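Local coordinates for protein dimethyl-sulfide monooxygenase (Hyphomicrobium sulfonivorans, PDB 6AK1) that oxidises dimethyl sulfide to methanethiol and formaldehyde with molecular oxygen, using FMN as cofactor and NADH as reductant, at residues L7-M12 against D52-A57; D11-S16 against E37-M42; A57-V62 against V80-P85; G61-Y66 against G313-I318; W132-S137 against I224-A229. One frame throughout, in Å; residues are numbered along the deposited sequence.

Contact 1 of 5, residues L7-M12 against D52-A57; sequences LNAFDM and DCLFIA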
# COMPACT_ATOMS: atom_id res chain seq x y z
N LEU A 7 11.43 -0.87 6.60
CA LEU A 7 11.57 -1.88 5.56
C LEU A 7 10.23 -2.58 5.34
O LEU A 7 9.71 -3.22 6.25
CB LEU A 7 12.64 -2.90 5.94
CG LEU A 7 14.00 -2.27 6.23
CD1 LEU A 7 14.97 -3.29 6.81
CD2 LEU A 7 14.57 -1.60 4.97
N ASN A 8 9.68 -2.43 4.14
CA ASN A 8 8.44 -3.08 3.75
C ASN A 8 8.68 -3.97 2.54
O ASN A 8 9.45 -3.61 1.64
CB ASN A 8 7.35 -2.06 3.36
CG ASN A 8 6.87 -1.21 4.52
OD1 ASN A 8 7.06 -1.54 5.69
ND2 ASN A 8 6.20 -0.12 4.19
N ALA A 9 8.00 -5.12 2.50
CA ALA A 9 7.95 -5.92 1.28
C ALA A 9 6.71 -5.52 0.49
O ALA A 9 5.60 -5.49 1.02
CB ALA A 9 7.93 -7.42 1.59
N PHE A 10 6.92 -5.22 -0.78
CA PHE A 10 5.86 -4.88 -1.72
C PHE A 10 5.53 -6.15 -2.51
O PHE A 10 6.42 -6.77 -3.11
CB PHE A 10 6.33 -3.74 -2.62
CG PHE A 10 5.26 -3.07 -3.43
CD1 PHE A 10 4.03 -2.74 -2.88
CD2 PHE A 10 5.51 -2.72 -4.75
CE1 PHE A 10 3.05 -2.11 -3.64
CE2 PHE A 10 4.54 -2.07 -5.53
CZ PHE A 10 3.31 -1.77 -4.97
N ASP A 11 4.26 -6.55 -2.48
CA ASP A 11 3.80 -7.75 -3.18
C ASP A 11 2.38 -7.49 -3.68
O ASP A 11 1.81 -6.41 -3.48
CB ASP A 11 3.89 -8.97 -2.25
CG ASP A 11 4.13 -10.29 -3.01
OD1 ASP A 11 3.60 -10.50 -4.12
OD2 ASP A 11 4.85 -11.16 -2.49
N MET A 12 1.80 -8.49 -4.34
CA MET A 12 0.45 -8.39 -4.87
C MET A 12 -0.02 -9.81 -5.07
O MET A 12 0.79 -10.71 -5.26
CB MET A 12 0.43 -7.58 -6.19
CG MET A 12 -0.93 -7.41 -6.84
SD MET A 12 -0.91 -6.17 -8.19
CE MET A 12 -2.36 -6.66 -9.09
N ASP A 52 9.02 -4.22 8.66
CA ASP A 52 7.87 -3.58 9.29
C ASP A 52 6.55 -4.14 8.76
O ASP A 52 5.61 -4.33 9.54
CB ASP A 52 7.94 -2.07 9.09
CG ASP A 52 9.07 -1.45 9.90
OD1 ASP A 52 10.20 -1.37 9.37
OD2 ASP A 52 8.83 -1.07 11.07
N CYS A 53 6.46 -4.42 7.46
CA CYS A 53 5.13 -4.58 6.88
C CYS A 53 5.21 -5.32 5.54
O CYS A 53 6.16 -5.13 4.78
CB CYS A 53 4.46 -3.20 6.71
SG CYS A 53 2.73 -3.23 6.21
N LEU A 54 4.19 -6.15 5.27
CA LEU A 54 3.94 -6.69 3.94
C LEU A 54 2.85 -5.84 3.28
O LEU A 54 1.69 -5.85 3.71
CB LEU A 54 3.51 -8.16 4.01
CG LEU A 54 3.12 -8.86 2.70
CD1 LEU A 54 4.29 -9.04 1.74
CD2 LEU A 54 2.46 -10.20 3.00
N PHE A 55 3.22 -5.11 2.25
CA PHE A 55 2.33 -4.18 1.56
C PHE A 55 1.78 -4.91 0.34
O PHE A 55 2.52 -5.17 -0.61
CB PHE A 55 3.11 -2.92 1.18
CG PHE A 55 2.28 -1.76 0.73
CD1 PHE A 55 1.48 -1.85 -0.40
CD2 PHE A 55 2.34 -0.56 1.41
CE1 PHE A 55 0.73 -0.76 -0.84
CE2 PHE A 55 1.60 0.54 0.98
CZ PHE A 55 0.80 0.44 -0.16
N ILE A 56 0.49 -5.24 0.37
CA ILE A 56 -0.12 -6.06 -0.68
C ILE A 56 -0.96 -5.15 -1.57
O ILE A 56 -2.01 -4.63 -1.14
CB ILE A 56 -0.96 -7.20 -0.08
CG1 ILE A 56 -0.12 -8.04 0.87
CG2 ILE A 56 -1.50 -8.12 -1.20
CD1 ILE A 56 -0.90 -9.10 1.61
N ALA A 57 -0.52 -4.97 -2.81
CA ALA A 57 -1.26 -4.18 -3.80
C ALA A 57 -2.44 -4.98 -4.36
O ALA A 57 -2.60 -6.18 -4.10
CB ALA A 57 -0.33 -3.75 -4.94
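L7 and D52 open the pairing of the first two parallel strands of the TIM barrel with two bonds. The backbone N of D52 reaches L7 O at 2.7 Å, and the carboxylate answers: L7 N donates to D52 OD1 (3.1 Å), met on the anti side of the carboxylate and 22° out of its plane. An aspartate suits this place because its other oxygen, OD2, turns away from the pair to a salt bridge with R4, outside both segments. Beyond it the parallel pattern runs on through A9 N to C53 O, F55 N to A9 O, D11 N to F55 O and A57 N to D11 O; A9 and D11 each give both their N-H and their carbonyl to the strand 53-57.

N8, F10, C53 and F55 share one face of the sheet, the barrel interior. N8 lays OD1 against C53 CB (3.2 Å), while its ND2 is held by N395. F10 and F55 both place CG anti to the backbone N (chi1 near -168°), which sends the rings the same way, side by side. They form an offset edge-to-face pair, planes at 69°, F10 presenting its edge to the F55 face; F245 meets both rings. On the other face, small A9 and branched L54 lie beneath helix 36-48, where A9 CB rests 4.0 Å from L54 CD1.

Contact 2 of 5, residues D11-S16 against E37-M42; sequences DMTCVS and EYWTNM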
# COMPACT_ATOMS: atom_id res chain seq x y z
N ASP A 11 4.26 -6.55 -2.48
CA ASP A 11 3.80 -7.75 -3.18
C ASP A 11 2.38 -7.49 -3.68
O ASP A 11 1.81 -6.41 -3.48
CB ASP A 11 3.89 -8.97 -2.25
CG ASP A 11 4.13 -10.29 -3.01
OD1 ASP A 11 3.60 -10.50 -4.12
OD2 ASP A 11 4.85 -11.16 -2.49
N MET A 12 1.80 -8.49 -4.34
CA MET A 12 0.45 -8.39 -4.87
C MET A 12 -0.02 -9.81 -5.07
O MET A 12 0.79 -10.71 -5.26
CB MET A 12 0.43 -7.58 -6.19
CG MET A 12 -0.93 -7.41 -6.84
SD MET A 12 -0.91 -6.17 -8.19
CE MET A 12 -2.36 -6.66 -9.09
N THR A 13 -1.34 -10.04 -4.99
CA THR A 13 -1.83 -11.42 -5.06
C THR A 13 -1.94 -11.87 -6.52
O THR A 13 -3.01 -12.25 -7.01
CB THR A 13 -3.16 -11.57 -4.32
OG1 THR A 13 -3.17 -10.74 -3.14
CG2 THR A 13 -3.37 -13.02 -3.92
N CYS A 14 -0.80 -11.80 -7.21
CA CYS A 14 -0.72 -12.11 -8.64
C CYS A 14 0.71 -12.56 -8.94
O CYS A 14 1.56 -12.61 -8.06
CB CYS A 14 -1.09 -10.89 -9.48
SG CYS A 14 0.13 -9.57 -9.39
N VAL A 15 0.98 -12.84 -10.22
CA VAL A 15 2.27 -13.40 -10.61
C VAL A 15 3.27 -12.30 -10.95
O VAL A 15 4.27 -12.11 -10.25
CB VAL A 15 2.11 -14.39 -11.79
CG1 VAL A 15 3.48 -14.93 -12.21
CG2 VAL A 15 1.15 -15.53 -11.42
N SER A 16 3.04 -11.57 -12.04
CA SER A 16 3.92 -10.47 -12.45
C SER A 16 3.37 -9.15 -11.90
O SER A 16 2.29 -8.71 -12.30
CB SER A 16 4.06 -10.42 -13.96
OG SER A 16 4.70 -11.58 -14.47
N GLU A 37 0.66 -21.58 1.19
CA GLU A 37 2.01 -21.73 1.73
C GLU A 37 2.96 -20.64 1.26
O GLU A 37 3.90 -20.30 1.98
CB GLU A 37 2.60 -23.10 1.36
CG GLU A 37 1.88 -24.31 1.98
CD GLU A 37 0.56 -24.66 1.26
OE1 GLU A 37 0.32 -24.17 0.13
OE2 GLU A 37 -0.24 -25.44 1.85
N TYR A 38 2.77 -20.09 0.05
CA TYR A 38 3.61 -18.97 -0.36
C TYR A 38 3.47 -17.80 0.60
O TYR A 38 4.46 -17.22 1.05
CB TYR A 38 3.26 -18.51 -1.79
CG TYR A 38 3.90 -17.18 -2.17
CD1 TYR A 38 5.19 -17.11 -2.68
CD2 TYR A 38 3.20 -15.98 -1.99
CE1 TYR A 38 5.78 -15.90 -3.00
CE2 TYR A 38 3.79 -14.76 -2.30
CZ TYR A 38 5.07 -14.73 -2.81
OH TYR A 38 5.65 -13.52 -3.14
N TRP A 39 2.23 -17.48 0.97
CA TRP A 39 2.00 -16.30 1.81
C TRP A 39 2.45 -16.53 3.25
O TRP A 39 3.05 -15.63 3.85
CB TRP A 39 0.54 -15.90 1.73
CG TRP A 39 0.21 -15.49 0.33
CD1 TRP A 39 -0.42 -16.23 -0.63
CD2 TRP A 39 0.55 -14.24 -0.30
NE1 TRP A 39 -0.51 -15.51 -1.80
CE2 TRP A 39 0.08 -14.28 -1.62
CE3 TRP A 39 1.23 -13.08 0.14
CZ2 TRP A 39 0.26 -13.21 -2.52
CZ3 TRP A 39 1.39 -12.01 -0.75
CH2 TRP A 39 0.91 -12.09 -2.06
N THR A 40 2.20 -17.71 3.82
CA THR A 40 2.63 -17.93 5.20
C THR A 40 4.16 -18.00 5.29
O THR A 40 4.74 -17.49 6.25
CB THR A 40 1.98 -19.19 5.80
OG1 THR A 40 2.29 -20.35 5.01
CG2 THR A 40 0.48 -19.02 5.84
N ASN A 41 4.81 -18.63 4.31
CA ASN A 41 6.28 -18.60 4.27
C ASN A 41 6.81 -17.17 4.10
O ASN A 41 7.81 -16.80 4.72
CB ASN A 41 6.80 -19.47 3.12
CG ASN A 41 6.62 -20.94 3.36
OD1 ASN A 41 6.48 -21.39 4.51
ND2 ASN A 41 6.63 -21.72 2.28
N MET A 42 6.17 -16.37 3.25
CA MET A 42 6.58 -14.98 3.08
C MET A 42 6.51 -14.20 4.40
O MET A 42 7.47 -13.52 4.79
CB MET A 42 5.73 -14.30 1.99
CG MET A 42 6.03 -12.81 1.74
SD MET A 42 7.78 -12.51 1.33
CE MET A 42 7.93 -13.61 -0.07
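The extended chain of D11 runs on through M12 to T13, the centre of an inverse gamma turn, while Y38 and W39 look out from neighbouring positions of the facing helix 36-48. Y38 OH donates to D11 OD2 at 2.6 Å, a short bond made on the syn lone pair, the side of the other oxygen. Carboxylate and tyrosine come from opposite directions with planes 84° apart; D11 OD2 lies near the plane of the phenol ring, at its edge. Tyrosine suits the place because its buried hydroxyl reaches both D11 and T401, a second hydrogen-bonding partner.

W39 lies against the turn. With CG beside the backbone N (chi1 -64°), its six-membered ring reaches the strand end: CH2 comes 3.5 Å from M12 O, which lies at the ring edge, and 3.7 Å from D11 OD1. CZ2 touches T13 CA at 3.7 Å and the methyl T13 CG2 at 3.9 Å. One face of the indole is covered by Y38 CD2, 3.5 Å above the plane, so the two aromatic residues brace each other. The indole N-H is turned back to Y33 O, which leaves the carbon edge for the strand. Such packing of a helix against the C-terminal end of the strand before it belongs to the beta-alpha unit of a TIM barrel.

Contact 3 of 5, residues A57-V62 against V80-P85; sequences ADVVGV and VPVNDP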
# COMPACT_ATOMS: atom_id res chain seq x y z
N ALA A 57 -0.52 -4.97 -2.81
CA ALA A 57 -1.26 -4.18 -3.80
C ALA A 57 -2.44 -4.98 -4.36
O ALA A 57 -2.60 -6.18 -4.10
CB ALA A 57 -0.33 -3.75 -4.94
N ASP A 58 -3.29 -4.31 -5.13
CA ASP A 58 -4.47 -4.95 -5.70
C ASP A 58 -4.99 -4.13 -6.87
O ASP A 58 -4.82 -2.91 -6.91
CB ASP A 58 -5.58 -5.12 -4.65
CG ASP A 58 -6.67 -6.09 -5.11
OD1 ASP A 58 -6.33 -7.11 -5.76
OD2 ASP A 58 -7.87 -5.82 -4.82
N VAL A 59 -5.63 -4.82 -7.82
CA VAL A 59 -6.42 -4.21 -8.88
C VAL A 59 -7.62 -5.11 -9.14
O VAL A 59 -7.62 -6.30 -8.79
CB VAL A 59 -5.65 -3.99 -10.20
CG1 VAL A 59 -4.44 -3.07 -10.00
CG2 VAL A 59 -5.22 -5.32 -10.79
N VAL A 60 -8.65 -4.54 -9.76
CA VAL A 60 -9.82 -5.32 -10.14
C VAL A 60 -10.14 -5.08 -11.61
O VAL A 60 -11.19 -5.52 -12.10
CB VAL A 60 -11.03 -5.01 -9.24
CG1 VAL A 60 -10.82 -5.61 -7.85
CG2 VAL A 60 -11.26 -3.51 -9.15
N GLY A 61 -9.24 -4.40 -12.33
CA GLY A 61 -9.31 -4.28 -13.77
C GLY A 61 -8.06 -4.87 -14.41
O GLY A 61 -7.08 -5.20 -13.73
N VAL A 62 -8.09 -4.99 -15.74
CA VAL A 62 -7.02 -5.64 -16.48
C VAL A 62 -6.29 -4.62 -17.35
O VAL A 62 -6.81 -3.54 -17.66
CB VAL A 62 -7.53 -6.81 -17.34
CG1 VAL A 62 -8.20 -7.90 -16.42
CG2 VAL A 62 -8.50 -6.28 -18.38
N VAL A 80 -2.72 -10.24 -13.89
CA VAL A 80 -3.85 -11.12 -14.11
C VAL A 80 -3.29 -12.53 -14.29
O VAL A 80 -2.34 -12.72 -15.04
CB VAL A 80 -4.73 -10.66 -15.31
CG1 VAL A 80 -3.93 -10.66 -16.63
CG2 VAL A 80 -5.98 -11.54 -15.44
N PRO A 81 -3.84 -13.53 -13.58
CA PRO A 81 -4.91 -13.46 -12.58
C PRO A 81 -4.52 -12.70 -11.32
O PRO A 81 -3.34 -12.61 -10.99
CB PRO A 81 -5.19 -14.94 -12.25
CG PRO A 81 -3.89 -15.64 -12.59
CD PRO A 81 -3.36 -14.91 -13.79
N VAL A 82 -5.50 -12.13 -10.62
CA VAL A 82 -5.25 -11.45 -9.36
C VAL A 82 -6.34 -11.87 -8.37
O VAL A 82 -7.53 -11.79 -8.68
CB VAL A 82 -5.19 -9.92 -9.53
CG1 VAL A 82 -6.41 -9.42 -10.25
CG2 VAL A 82 -5.03 -9.21 -8.16
N ASN A 83 -5.92 -12.35 -7.20
CA ASN A 83 -6.86 -12.76 -6.16
C ASN A 83 -7.07 -11.64 -5.14
O ASN A 83 -6.32 -10.66 -5.08
CB ASN A 83 -6.38 -14.03 -5.47
CG ASN A 83 -6.68 -15.28 -6.29
OD1 ASN A 83 -7.25 -15.19 -7.38
ND2 ASN A 83 -6.30 -16.44 -5.77
N ASP A 84 -8.12 -11.79 -4.35
CA ASP A 84 -8.48 -10.85 -3.30
C ASP A 84 -7.38 -10.81 -2.23
O ASP A 84 -7.05 -11.86 -1.66
CB ASP A 84 -9.83 -11.30 -2.73
CG ASP A 84 -10.19 -10.64 -1.41
OD1 ASP A 84 -9.76 -9.50 -1.10
OD2 ASP A 84 -10.97 -11.28 -0.66
N PRO A 85 -6.79 -9.65 -1.95
CA PRO A 85 -5.67 -9.59 -1.01
C PRO A 85 -6.06 -9.77 0.45
O PRO A 85 -5.15 -9.89 1.29
CB PRO A 85 -5.09 -8.18 -1.23
CG PRO A 85 -6.30 -7.38 -1.60
CD PRO A 85 -7.13 -8.31 -2.49
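D58 sets its carboxylate against the pyrrolidine ring of P85, the two side chains crossing at about a right angle. P85 CD lies 3.5 Å from D58 CG, and CG of the proline follows at 3.8 Å from that same carbon. At the carboxylate oxygen D58 OD1, the methyl V82 CG2 comes in at 3.4 Å, again nearly perpendicular. No hydrogen bond joins the two segments; across them the acid meets mainly carbon, with N83 O also near OD1. D58 is a probable FMN-binding residue by similarity to relatives, and the rigid proline and the valine methyl border its carboxylate.

D58 has CG anti to the backbone N (chi1 -165°), which carries the group over to P85. V82, with CG1 between its backbone N and carbonyl carbon (chi1 52°), turns that methyl to V59 O (3.7 Å) and more loosely to V59 CG2. Farther along, V62 CG1 and V80 CG2 meet at 4.4 Å.

The two loops run roughly antiparallel, one leaving strand 53-57 and the other leading to helix 89-94, with helix 71-75 between them in sequence. M12 of strand 6-12 packs on V59 and V82, and V80 leans on helix 71-75.

Contact 4 of 5, residues G61-Y66 against G313-I318; sequences GVYDVY and GGWTGI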
# COMPACT_ATOMS: atom_id res chain seq x y z
N GLY A 61 -9.24 -4.40 -12.33
CA GLY A 61 -9.31 -4.28 -13.77
C GLY A 61 -8.06 -4.87 -14.41
O GLY A 61 -7.08 -5.20 -13.73
N VAL A 62 -8.09 -4.99 -15.74
CA VAL A 62 -7.02 -5.64 -16.48
C VAL A 62 -6.29 -4.62 -17.35
O VAL A 62 -6.81 -3.54 -17.66
CB VAL A 62 -7.53 -6.81 -17.34
CG1 VAL A 62 -8.20 -7.90 -16.42
CG2 VAL A 62 -8.50 -6.28 -18.38
N TYR A 63 -5.05 -4.97 -17.72
CA TYR A 63 -4.19 -4.12 -18.54
C TYR A 63 -4.44 -4.49 -19.99
O TYR A 63 -3.84 -5.41 -20.55
CB TYR A 63 -2.73 -4.29 -18.12
CG TYR A 63 -2.41 -3.75 -16.74
CD1 TYR A 63 -2.85 -4.39 -15.59
CD2 TYR A 63 -1.65 -2.59 -16.58
CE1 TYR A 63 -2.55 -3.89 -14.32
CE2 TYR A 63 -1.35 -2.08 -15.31
CZ TYR A 63 -1.80 -2.74 -14.19
OH TYR A 63 -1.50 -2.24 -12.94
N ASP A 64 -5.36 -3.76 -20.63
CA ASP A 64 -5.77 -4.05 -21.99
C ASP A 64 -5.48 -2.90 -22.96
O ASP A 64 -6.12 -2.83 -24.02
CB ASP A 64 -7.26 -4.40 -22.03
CG ASP A 64 -8.14 -3.36 -21.35
OD1 ASP A 64 -7.65 -2.25 -21.02
OD2 ASP A 64 -9.34 -3.65 -21.14
N VAL A 65 -4.55 -2.01 -22.64
CA VAL A 65 -4.23 -0.90 -23.54
C VAL A 65 -3.27 -1.34 -24.64
O VAL A 65 -3.49 -1.07 -25.83
CB VAL A 65 -3.65 0.29 -22.74
CG1 VAL A 65 -3.00 1.31 -23.68
CG2 VAL A 65 -4.75 0.92 -21.89
N TYR A 66 -2.18 -2.01 -24.28
CA TYR A 66 -1.18 -2.41 -25.26
C TYR A 66 -1.77 -3.39 -26.26
O TYR A 66 -2.29 -4.45 -25.88
CB TYR A 66 0.03 -3.03 -24.56
CG TYR A 66 1.08 -3.56 -25.52
CD1 TYR A 66 1.66 -2.74 -26.49
CD2 TYR A 66 1.52 -4.87 -25.43
CE1 TYR A 66 2.63 -3.23 -27.37
CE2 TYR A 66 2.49 -5.37 -26.28
CZ TYR A 66 3.04 -4.55 -27.26
OH TYR A 66 4.01 -5.05 -28.12
N GLY A 313 1.13 0.21 -20.64
CA GLY A 313 -0.13 0.65 -21.22
C GLY A 313 -1.15 1.02 -20.16
O GLY A 313 -1.76 2.10 -20.21
N GLY A 314 -1.36 0.13 -19.18
CA GLY A 314 -2.29 0.44 -18.11
C GLY A 314 -1.79 1.54 -17.20
O GLY A 314 -2.58 2.35 -16.71
N TRP A 315 -0.48 1.60 -16.95
CA TRP A 315 0.05 2.60 -16.02
C TRP A 315 0.02 4.00 -16.62
O TRP A 315 -0.23 4.97 -15.89
CB TRP A 315 1.48 2.26 -15.62
CG TRP A 315 1.60 1.13 -14.69
CD1 TRP A 315 0.63 0.65 -13.83
CD2 TRP A 315 2.74 0.29 -14.53
NE1 TRP A 315 1.12 -0.43 -13.14
CE2 TRP A 315 2.41 -0.67 -13.54
CE3 TRP A 315 4.01 0.25 -15.11
CZ2 TRP A 315 3.31 -1.66 -13.13
CZ3 TRP A 315 4.90 -0.71 -14.70
CH2 TRP A 315 4.55 -1.66 -13.72
N THR A 316 0.31 4.15 -17.92
CA THR A 316 0.42 5.47 -18.52
C THR A 316 -0.67 5.78 -19.54
O THR A 316 -0.86 6.96 -19.86
CB THR A 316 1.79 5.65 -19.21
OG1 THR A 316 1.83 4.84 -20.40
CG2 THR A 316 2.92 5.21 -18.29
N GLY A 317 -1.39 4.79 -20.04
CA GLY A 317 -2.35 5.01 -21.10
C GLY A 317 -1.79 4.98 -22.51
O GLY A 317 -2.55 5.14 -23.48
N ILE A 318 -0.49 4.78 -22.68
CA ILE A 318 0.12 4.80 -24.00
C ILE A 318 0.18 3.38 -24.54
O ILE A 318 0.77 2.50 -23.91
CB ILE A 318 1.51 5.43 -23.96
CG1 ILE A 318 1.41 6.88 -23.49
CG2 ILE A 318 2.18 5.31 -25.32
CD1 ILE A 318 2.71 7.38 -22.92
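Y63 holds CG beside its backbone N (chi1 -68°), and W315 does likewise; together these torsions bring the phenol edge up to the indole. The pair is an offset edge-to-face stack: the Y63 edge points toward the face of the five-membered ring, the centroids are 5.3 Å apart and the planes stand at 88°. Y63 CE2 lies 3.7 Å from W315 CD1. Alongside the stack W315 NE1 donates to Y63 OH, but at 3.2 Å and with an N-H...O angle of 124° this bond is weak, and the stronger partner of the hydroxyl is Q79.

The glycines of the helix end explain how closely the loop comes in. With no side chain at G314 and G313, the loop lies directly on the helix backbone: G314 CA approaches Y63 CD2 to 3.5 Å, and V65 points its branched end at the next turn of bare chain, with CG2 3.6 Å from G313 O. G317, the first residue past the helix, leaves it with positive phi, a conformation glycine takes easily, and T316 OG1 accepts from I318 N (3.3 Å) in an ST turn.

The loop 61-66, between strand 53-57 and helix 71-75, thus lies across the C-terminal end of helix 305-316. Y66 reaches E306 farther back on that helix, and W315 also touches Y138 and L367.

Contact 5 of 5, residues W132-S137 against I224-A229; sequences WNVVSS and IFQAGA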
# COMPACT_ATOMS: atom_id res chain seq x y z
N TRP A 132 -4.60 -0.06 5.97
CA TRP A 132 -5.52 0.05 4.85
C TRP A 132 -4.87 0.94 3.80
O TRP A 132 -4.67 2.14 4.03
CB TRP A 132 -6.87 0.63 5.29
CG TRP A 132 -7.80 0.90 4.14
CD1 TRP A 132 -7.79 0.29 2.91
CD2 TRP A 132 -8.86 1.86 4.10
NE1 TRP A 132 -8.79 0.80 2.13
CE2 TRP A 132 -9.47 1.76 2.83
CE3 TRP A 132 -9.37 2.79 5.02
CZ2 TRP A 132 -10.54 2.56 2.45
CZ3 TRP A 132 -10.45 3.58 4.65
CH2 TRP A 132 -11.03 3.46 3.37
N ASN A 133 -4.56 0.38 2.64
CA ASN A 133 -4.05 1.17 1.52
C ASN A 133 -5.25 1.66 0.72
O ASN A 133 -5.87 0.90 -0.03
CB ASN A 133 -3.09 0.35 0.67
CG ASN A 133 -2.60 1.12 -0.54
OD1 ASN A 133 -2.16 2.26 -0.43
ND2 ASN A 133 -2.69 0.50 -1.71
N VAL A 134 -5.57 2.95 0.88
CA VAL A 134 -6.74 3.58 0.31
C VAL A 134 -6.48 3.92 -1.16
O VAL A 134 -5.67 4.80 -1.46
CB VAL A 134 -7.11 4.85 1.10
CG1 VAL A 134 -8.40 5.45 0.60
CG2 VAL A 134 -7.15 4.52 2.58
N VAL A 135 -7.21 3.28 -2.08
CA VAL A 135 -7.03 3.57 -3.49
C VAL A 135 -8.37 3.93 -4.11
O VAL A 135 -9.45 3.65 -3.56
CB VAL A 135 -6.37 2.39 -4.25
CG1 VAL A 135 -5.10 1.93 -3.55
CG2 VAL A 135 -7.33 1.23 -4.42
N SER A 136 -8.29 4.61 -5.26
CA SER A 136 -9.43 4.90 -6.13
C SER A 136 -9.18 4.19 -7.46
O SER A 136 -8.37 4.65 -8.27
CB SER A 136 -9.61 6.40 -6.34
OG SER A 136 -9.49 7.13 -5.12
N SER A 137 -9.87 3.06 -7.67
CA SER A 137 -9.66 2.23 -8.85
C SER A 137 -9.74 3.04 -10.14
O SER A 137 -10.59 3.93 -10.28
CB SER A 137 -10.69 1.10 -8.89
OG SER A 137 -10.78 0.54 -10.20
N ILE A 224 -3.50 4.20 7.98
CA ILE A 224 -3.92 4.66 6.66
C ILE A 224 -2.70 4.77 5.76
O ILE A 224 -1.79 5.57 6.02
CB ILE A 224 -4.67 5.99 6.75
CG1 ILE A 224 -5.79 5.90 7.80
CG2 ILE A 224 -5.23 6.34 5.39
CD1 ILE A 224 -6.90 4.88 7.45
N PHE A 225 -2.66 3.96 4.70
CA PHE A 225 -1.67 4.09 3.64
C PHE A 225 -2.33 4.72 2.42
O PHE A 225 -3.50 4.45 2.13
CB PHE A 225 -1.07 2.73 3.24
CG PHE A 225 -0.16 2.12 4.28
CD1 PHE A 225 0.26 2.83 5.38
CD2 PHE A 225 0.28 0.81 4.13
CE1 PHE A 225 1.11 2.25 6.32
CE2 PHE A 225 1.14 0.22 5.06
CZ PHE A 225 1.55 0.94 6.15
N GLN A 226 -1.57 5.55 1.71
CA GLN A 226 -2.07 6.19 0.50
C GLN A 226 -0.92 6.43 -0.46
O GLN A 226 0.22 6.64 -0.05
CB GLN A 226 -2.74 7.54 0.77
CG GLN A 226 -4.03 7.44 1.50
CD GLN A 226 -4.60 8.79 1.81
OE1 GLN A 226 -4.31 9.37 2.85
NE2 GLN A 226 -5.42 9.30 0.90
N ALA A 227 -1.24 6.42 -1.74
CA ALA A 227 -0.28 6.75 -2.77
C ALA A 227 -0.12 8.26 -2.84
O ALA A 227 -1.09 9.01 -2.69
CB ALA A 227 -0.72 6.21 -4.12
N GLY A 228 1.13 8.70 -3.03
CA GLY A 228 1.37 10.11 -3.31
C GLY A 228 0.60 10.56 -4.53
O GLY A 228 0.33 9.80 -5.46
N ALA A 229 0.21 11.83 -4.52
CA ALA A 229 -0.61 12.37 -5.59
C ALA A 229 -0.31 13.84 -5.74
O ALA A 229 0.28 14.48 -4.86
CB ALA A 229 -2.11 12.14 -5.33
O HOH W 1 -3.18 4.33 -2.34
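Parallel strands 130-135 and 223-227 are neighbours in the sheet of the barrel, W132 pairing with I224 and N133 with F225. F225 is gripped through both its backbone polar atoms: its N donates to W132 O, coming from above the carbonyl plane, and its O accepts from V134 N, both at 2.8 Å.

A water bridges the strand ends. It donates to N133 OD1 (3.0 Å) and V134 O and accepts from A227 N (2.9 Å), tying the asparagine to the chain where the strands part. N133 has its amide CG anti to the backbone N (chi1 177°), and its ND2 binds T104 OG1, which is an FMN-binding residue by similarity; in the TIM barrel of this luciferase-like family the asparagine is thus a second-shell residue of the probable cofactor site. On the same interior face, the F225 ring meets that of F55 with nearly parallel planes.

On the outer face W132 and V134 pack under helix 157-174. W132 lies side by side with I224, CE3 4.0 Å from I224 CD1, while one indole face is covered by V134 CG2, 3.5 Å above the plane. That same methyl meets I224 CG2 at 3.9 Å, and the indole NE1 is bonded to A105 O.

In the fold
Contacts 1 and 5 belong to the same parallel barrel sheet, their centres about 14 Å apart, and they meet inside it, where F55 touches F225 and N133. Contact 2 shares D11 and M12 with contact 1 and adds helix 36-48, which lies between strands 6-12 and 53-57 in the chain. Contact 3 takes over at A57, and contact 4 continues from that loop, sharing G61 and V62, to helix 305-316; the centre of contact 4 lies about 23 Å from that of contact 1. Contact 5 is nested in sequence within the span contact 4 closes. Contact 3, holding D58, and contact 5, whose N133 bonds T104, border the probable FMN site; contact 4 lies farther out.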